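Local coordinates for response regulator receiver domain protein (CheY-like) (Methylobacillus flagellatus KT, PDB 3I42) that probably acts as a CheY-like phospho-acceptor in two-component signalling, though its own pathway is not known, at residues D11-A14 with A15-F19; D59-G62 with L63-V66; P106-I109 with A110-E113. All blocks are in the same frame, centred on the assembly; numbering follows the deposited sequence.

Contact 1 (D11-A14 with A15-F19); sequences DYQA and AAETF
The carbonyl oxygen of A14 is gripped twice by T18, at 3.2 Å from T18 N and again 3.2 Å from T18 OG1. The two donors come in from opposite faces of the carbonyl plane, which lets the backbone bond of the helix and the hydroxyl bond share one acceptor. With OG1 beside its own backbone N and anti to the carbonyl carbon (chi1 -65°), T18 folds its hydroxyl back over the preceding turn. One turn of the same helix also separates Q13 and E17, whose side chains are joined by a short bond of 2.6 Å from Q13 NE2 to E17 OE2. It is nearly straight at the hydrogen and lies in the amide plane, yet it reaches the oxygen from above the carboxylate, the two planes standing almost perpendicular. These turns open helix 13-25, the crossover helix between strands 4-9 and 28-33 in the receiver-domain fold, and Q13, A16 and E17 all lean on Y32 of the second strand. At the N-cap, Y12 O accepts from A16 N at 2.9 Å. The Y12 ring stays close to the first turn, with A14 N 4.0 Å above its plane over the centre and Y12 CD2 packed 3.7 Å from A15 CB.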
loop_
_atom_site.group_PDB
_atom_site.type_symbol
_atom_site.label_atom_id
_atom_site.label_comp_id
_atom_site.label_asym_id
_atom_site.label_seq_id
_atom_site.Cartn_x
_atom_site.Cartn_y
_atom_site.Cartn_z
ATOM N N ASP A 11 -13.530 6.012 -17.921
ATOM C CA ASP A 11 -14.283 5.885 -19.178
ATOM C C ASP A 11 -15.560 6.711 -19.301
ATOM O O ASP A 11 -16.037 6.917 -20.429
ATOM C CB ASP A 11 -14.605 4.427 -19.495
ATOM C CG ASP A 11 -15.279 3.727 -18.353
ATOM O OD1 ASP A 11 -14.786 3.831 -17.206
ATOM O OD2 ASP A 11 -16.309 3.059 -18.619
ATOM N N TYR A 12 -16.104 7.177 -18.177
ATOM C CA TYR A 12 -17.313 8.001 -18.193
ATOM C C TYR A 12 -16.969 9.480 -18.336
ATOM O O TYR A 12 -16.414 10.074 -17.423
ATOM C CB TYR A 12 -18.160 7.757 -16.922
ATOM C CG TYR A 12 -19.487 8.507 -16.941
ATOM C CD1 TYR A 12 -20.178 8.713 -18.146
ATOM C CD2 TYR A 12 -20.046 9.004 -15.762
ATOM C CE1 TYR A 12 -21.383 9.412 -18.172
ATOM C CE2 TYR A 12 -21.263 9.692 -15.781
ATOM C CZ TYR A 12 -21.916 9.893 -16.982
ATOM O OH TYR A 12 -23.109 10.568 -16.999
ATOM N N GLN A 13 -17.292 10.072 -19.485
ATOM C CA GLN A 13 -16.903 11.460 -19.748
ATOM C C GLN A 13 -17.280 12.406 -18.599
ATOM O O GLN A 13 -16.432 13.136 -18.080
ATOM C CB GLN A 13 -17.534 11.941 -21.043
ATOM C CG GLN A 13 -17.283 13.414 -21.287
ATOM C CD GLN A 13 -18.087 13.961 -22.439
ATOM O OE1 GLN A 13 -18.748 13.212 -23.160
ATOM N NE2 GLN A 13 -18.008 15.286 -22.651
ATOM N N ALA A 14 -18.550 12.391 -18.203
ATOM C CA ALA A 14 -19.019 13.290 -17.155
ATOM C C ALA A 14 -18.254 13.111 -15.820
ATOM O O ALA A 14 -17.879 14.099 -15.201
ATOM C CB ALA A 14 -20.530 13.145 -16.959
ATOM N N ALA A 15 -18.004 11.866 -15.399
ATOM C CA ALA A 15 -17.158 11.617 -14.211
ATOM C C ALA A 15 -15.736 12.144 -14.398
ATOM O O ALA A 15 -15.126 12.678 -13.470
ATOM C CB ALA A 15 -17.125 10.131 -13.858
ATOM N N ALA A 16 -15.209 11.982 -15.608
ATOM C CA ALA A 16 -13.854 12.422 -15.917
ATOM C C ALA A 16 -13.685 13.941 -15.816
ATOM O O ALA A 16 -12.720 14.430 -15.215
ATOM C CB ALA A 16 -13.427 11.910 -17.313
ATOM N N GLU A 17 -14.618 14.680 -16.403
ATOM C CA GLU A 17 -14.607 16.131 -16.359
ATOM C C GLU A 17 -14.731 16.696 -14.936
ATOM O O GLU A 17 -14.043 17.651 -14.586
ATOM C CB GLU A 17 -15.732 16.661 -17.259
ATOM C CG GLU A 17 -15.600 16.230 -18.753
ATOM C CD GLU A 17 -16.856 16.590 -19.602
ATOM O OE1 GLU A 17 -17.961 16.724 -19.009
ATOM O OE2 GLU A 17 -16.743 16.725 -20.863
ATOM N N THR A 18 -15.604 16.105 -14.118
ATOM C CA THR A 18 -15.774 16.511 -12.715
ATOM C C THR A 18 -14.454 16.312 -12.002
ATOM O O THR A 18 -13.903 17.239 -11.411
ATOM C CB THR A 18 -16.891 15.675 -12.043
ATOM O OG1 THR A 18 -18.133 15.968 -12.678
ATOM C CG2 THR A 18 -17.027 15.984 -10.551
ATOM N N PHE A 19 -13.924 15.097 -12.096
ATOM C CA PHE A 19 -12.636 14.767 -11.505
ATOM C C PHE A 19 -11.596 15.799 -11.929
ATOM O O PHE A 19 -10.877 16.321 -11.116
ATOM C CB PHE A 19 -12.206 13.384 -12.002
ATOM C CG PHE A 19 -11.205 12.701 -11.131
ATOM C CD1 PHE A 19 -11.213 11.317 -11.014
ATOM C CD2 PHE A 19 -10.263 13.425 -10.408
ATOM C CE1 PHE A 19 -10.284 10.683 -10.209
ATOM C CE2 PHE A 19 -9.329 12.789 -9.605
ATOM C CZ PHE A 19 -9.349 11.435 -9.492
#

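Contact 2 (D59-G62 with L63-V66); sequences DTSG and LALV
S61 holds OG between its backbone N and carbonyl carbon (chi1 76°), turned forward to A64 N, while T60 sets OG1 anti to its own N (chi1 -178°), beside the carbonyl carbon and within bonding distance of S61 O. The serine hydroxyl thus caps the helix: A64 N donates to S61 OG over 2.9 Å in a nearly straight bond, taking up an N-H of the first turn that has no helical carbonyl before it. S61 O is held by two donors. T60 OG1 meets it in the carbonyl plane, on a lone pair, at 3.0 Å, whereas L65 N comes from 3.1 Å and is tilted out of that plane. T60 OG1 also lies 3.7 Å from A64 CB. The T60 and L65 side chains cross at about a right angle, with T60 CG2 4.1 Å from L65 CB. A valine in place of T60 would probably leave S61 O without its in-plane donor and the S61 peptide less firmly oriented at the helix start. The next backbone bond of the helix runs from V66 N to G62 O. This N-cap carries the chain from the loop after strand 50-54 into helix 62-71; G62 is backbone-bonded to L55, and L63 and V66 pack against L98 of helix 93-98.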
loop_
_atom_site.group_PDB
_atom_site.type_symbol
_atom_site.label_atom_id
_atom_site.label_comp_id
_atom_site.label_asym_id
_atom_site.label_seq_id
_atom_site.Cartn_x
_atom_site.Cartn_y
_atom_site.Cartn_z
ATOM N N ASP A 59 -11.364 -1.817 -21.295
ATOM C CA ASP A 59 -10.454 -2.752 -21.978
ATOM C C ASP A 59 -9.455 -3.494 -21.062
ATOM O O ASP A 59 -8.545 -4.173 -21.567
ATOM C CB ASP A 59 -9.655 -1.994 -23.061
ATOM C CG ASP A 59 -8.954 -0.734 -22.509
ATOM O OD1 ASP A 59 -9.322 -0.249 -21.397
ATOM O OD2 ASP A 59 -8.045 -0.218 -23.194
ATOM N N THR A 60 -9.602 -3.356 -19.739
ATOM C CA THR A 60 -8.564 -3.839 -18.817
ATOM C C THR A 60 -8.990 -3.618 -17.392
ATOM O O THR A 60 -9.895 -2.822 -17.145
ATOM C CB THR A 60 -7.187 -3.106 -19.070
ATOM O OG1 THR A 60 -6.187 -3.628 -18.190
ATOM C CG2 THR A 60 -7.294 -1.545 -18.868
ATOM N N SER A 61 -8.351 -4.307 -16.447
ATOM C CA SER A 61 -8.499 -3.953 -15.031
ATOM C C SER A 61 -7.536 -2.815 -14.703
ATOM O O SER A 61 -6.559 -2.601 -15.421
ATOM C CB SER A 61 -8.244 -5.151 -14.103
ATOM O OG SER A 61 -6.856 -5.433 -14.004
ATOM N N GLY A 62 -7.828 -2.056 -13.649
ATOM C CA GLY A 62 -6.924 -0.993 -13.229
ATOM C C GLY A 62 -5.590 -1.577 -12.810
ATOM O O GLY A 62 -4.516 -1.026 -13.100
ATOM N N LEU A 63 -5.657 -2.710 -12.134
ATOM C CA LEU A 63 -4.454 -3.404 -11.706
ATOM C C LEU A 63 -3.537 -3.856 -12.862
ATOM O O LEU A 63 -2.339 -3.628 -12.817
ATOM C CB LEU A 63 -4.792 -4.602 -10.808
ATOM C CG LEU A 63 -3.482 -5.304 -10.384
ATOM C CD1 LEU A 63 -2.854 -4.586 -9.197
ATOM C CD2 LEU A 63 -3.687 -6.821 -10.097
ATOM N N ALA A 64 -4.097 -4.496 -13.879
ATOM C CA ALA A 64 -3.287 -4.893 -15.020
ATOM C C ALA A 64 -2.735 -3.628 -15.705
ATOM O O ALA A 64 -1.612 -3.615 -16.196
ATOM C CB ALA A 64 -4.114 -5.738 -15.997
ATOM N N LEU A 65 -3.499 -2.543 -15.720
ATOM C CA LEU A 65 -2.990 -1.315 -16.348
ATOM C C LEU A 65 -1.813 -0.691 -15.592
ATOM O O LEU A 65 -0.854 -0.246 -16.210
ATOM C CB LEU A 65 -4.097 -0.270 -16.576
ATOM C CG LEU A 65 -3.616 1.025 -17.233
ATOM C CD1 LEU A 65 -3.111 0.790 -18.680
ATOM C CD2 LEU A 65 -4.742 2.029 -17.262
ATOM N N VAL A 66 -1.865 -0.630 -14.266
ATOM C CA VAL A 66 -0.789 0.065 -13.548
ATOM C C VAL A 66 0.555 -0.696 -13.712
ATOM O O VAL A 66 1.608 -0.083 -13.807
ATOM C CB VAL A 66 -1.137 0.321 -12.070
ATOM C CG1 VAL A 66 -1.106 -0.936 -11.295
ATOM C CG2 VAL A 66 -0.158 1.334 -11.452
#

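Contact 3 (P106-I109 with A110-E113); sequences PIDI and ASLE
The polar contacts converge on D108, where the backbone O and the carboxylate OD1 both face S111. S111 OG lies 2.9 Å from D108 O and equally 2.9 Å from D108 OD1, so its single proton has two acceptors to choose from and the distances do not settle which it serves. S111 N donates to D108 OD1 at 3.2 Å, meeting that oxygen nearly along its C-O axis, and makes a second, weak bond to D108 O. What brings the carboxylate over the helix start is the D108 side-chain torsion: CG sits between the backbone N and the carbonyl carbon (chi1 63°), and OD1 reaches forward to the first turn. A negative charge placed here would probably be stabilised by the positive end of the helix dipole.

Backbone bonds take over from the cap. L112 N donates to D108 O at 3.1 Å, and E113 N to I109 O at 2.9 Å.

The apolar part lies beside this polar cluster. I107 CG2, anti to its backbone N, touches L112 CG at 3.8 Å and L112 CD1 at 3.9 Å, the two side chains crossing at about a right angle. L112 continues into the interior, against F19 and L23 of helix 13-25 and L103 of strand 101-104, while I109 packs on L22 and M25.

A cis peptide before P106 precedes this turn; a lysine followed by such a proline is a hallmark of receiver domains, and here the lysine-proline pair leads through an aspartate N-cap into the C-terminal helix 109-119.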
loop_
_atom_site.group_PDB
_atom_site.type_symbol
_atom_site.label_atom_id
_atom_site.label_comp_id
_atom_site.label_asym_id
_atom_site.label_seq_id
_atom_site.Cartn_x
_atom_site.Cartn_y
_atom_site.Cartn_z
ATOM N N PRO A 106 -17.569 8.102 -3.864
ATOM C CA PRO A 106 -17.374 9.237 -4.765
ATOM C C PRO A 106 -16.177 10.105 -4.348
ATOM O O PRO A 106 -15.879 10.217 -3.160
ATOM C CB PRO A 106 -18.669 10.005 -4.613
ATOM C CG PRO A 106 -19.027 9.797 -3.175
ATOM C CD PRO A 106 -18.583 8.395 -2.831
ATOM N N ILE A 107 -15.480 10.670 -5.332
ATOM C CA ILE A 107 -14.297 11.490 -5.078
ATOM C C ILE A 107 -14.705 12.918 -4.701
ATOM O O ILE A 107 -15.663 13.473 -5.238
ATOM C CB ILE A 107 -13.323 11.513 -6.317
ATOM C CG1 ILE A 107 -12.833 10.096 -6.690
ATOM C CG2 ILE A 107 -12.108 12.382 -6.061
ATOM C CD1 ILE A 107 -12.282 9.269 -5.525
ATOM N N ASP A 108 -13.963 13.525 -3.788
ATOM C CA ASP A 108 -14.172 14.934 -3.474
ATOM C C ASP A 108 -12.862 15.602 -3.083
ATOM O O ASP A 108 -11.864 14.920 -2.835
ATOM C CB ASP A 108 -15.273 15.105 -2.399
ATOM C CG ASP A 108 -14.912 14.475 -1.058
ATOM O OD1 ASP A 108 -13.742 14.090 -0.836
ATOM O OD2 ASP A 108 -15.820 14.376 -0.207
ATOM N N ILE A 109 -12.870 16.930 -3.019
ATOM C CA ILE A 109 -11.666 17.719 -2.745
ATOM C C ILE A 109 -10.954 17.337 -1.450
ATOM O O ILE A 109 -9.728 17.459 -1.358
ATOM C CB ILE A 109 -11.991 19.237 -2.813
ATOM C CG1 ILE A 109 -11.712 19.741 -4.224
ATOM C CG2 ILE A 109 -11.191 20.049 -1.789
ATOM C CD1 ILE A 109 -12.787 20.620 -4.750
ATOM N N ALA A 110 -11.711 16.867 -0.456
ATOM C CA ALA A 110 -11.144 16.564 0.868
ATOM C C ALA A 110 -10.295 15.305 0.834
ATOM O O ALA A 110 -9.306 15.179 1.563
ATOM C CB ALA A 110 -12.245 16.394 1.907
ATOM N N SER A 111 -10.722 14.349 0.032
ATOM C CA SER A 111 -10.010 13.084 -0.048
ATOM C C SER A 111 -8.800 13.244 -0.977
ATOM O O SER A 111 -7.739 12.658 -0.736
ATOM C CB SER A 111 -10.970 11.969 -0.472
ATOM O OG SER A 111 -11.593 12.275 -1.714
ATOM N N LEU A 112 -8.951 14.097 -2.001
ATOM C CA LEU A 112 -7.864 14.429 -2.927
ATOM C C LEU A 112 -6.744 15.249 -2.339
ATOM O O LEU A 112 -5.574 14.994 -2.610
ATOM C CB LEU A 112 -8.378 15.168 -4.174
ATOM C CG LEU A 112 -8.955 14.350 -5.316
ATOM C CD1 LEU A 112 -9.512 15.321 -6.353
ATOM C CD2 LEU A 112 -7.879 13.447 -5.915
ATOM N N GLU A 113 -7.097 16.235 -1.530
ATOM C CA GLU A 113 -6.105 17.169 -1.026
ATOM C C GLU A 113 -4.848 16.516 -0.351
ATOM O O GLU A 113 -3.734 16.874 -0.707
ATOM C CB GLU A 113 -6.771 18.277 -0.184
ATOM C CG GLU A 113 -5.821 19.376 0.273
ATOM C CD GLU A 113 -5.173 19.052 1.602
ATOM O OE1 GLU A 113 -5.819 18.353 2.418
ATOM O OE2 GLU A 113 -4.027 19.495 1.831
#

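Along the chain the contacts follow in series, each at the start of a helix: contact 1 opens helix 13-25, contact 2 helix 62-71 and contact 3 helix 109-119. All belong to one receiver domain, built on a parallel sheet with strand order 2-1-3-4-5. Contacts 1 and 3 have centres 14 Å apart and touch where F19 CE2 packs 4.0 Å from L112 CD2, joining the first and last helices. Contact 2 stands apart, its centre 18 Å from contact 1 and 22 Å from contact 3, the latter across the chain's centre. The three helix starts lie around the sheet, whose strand 50-54 ends in D54, the predicted phosphorylation site.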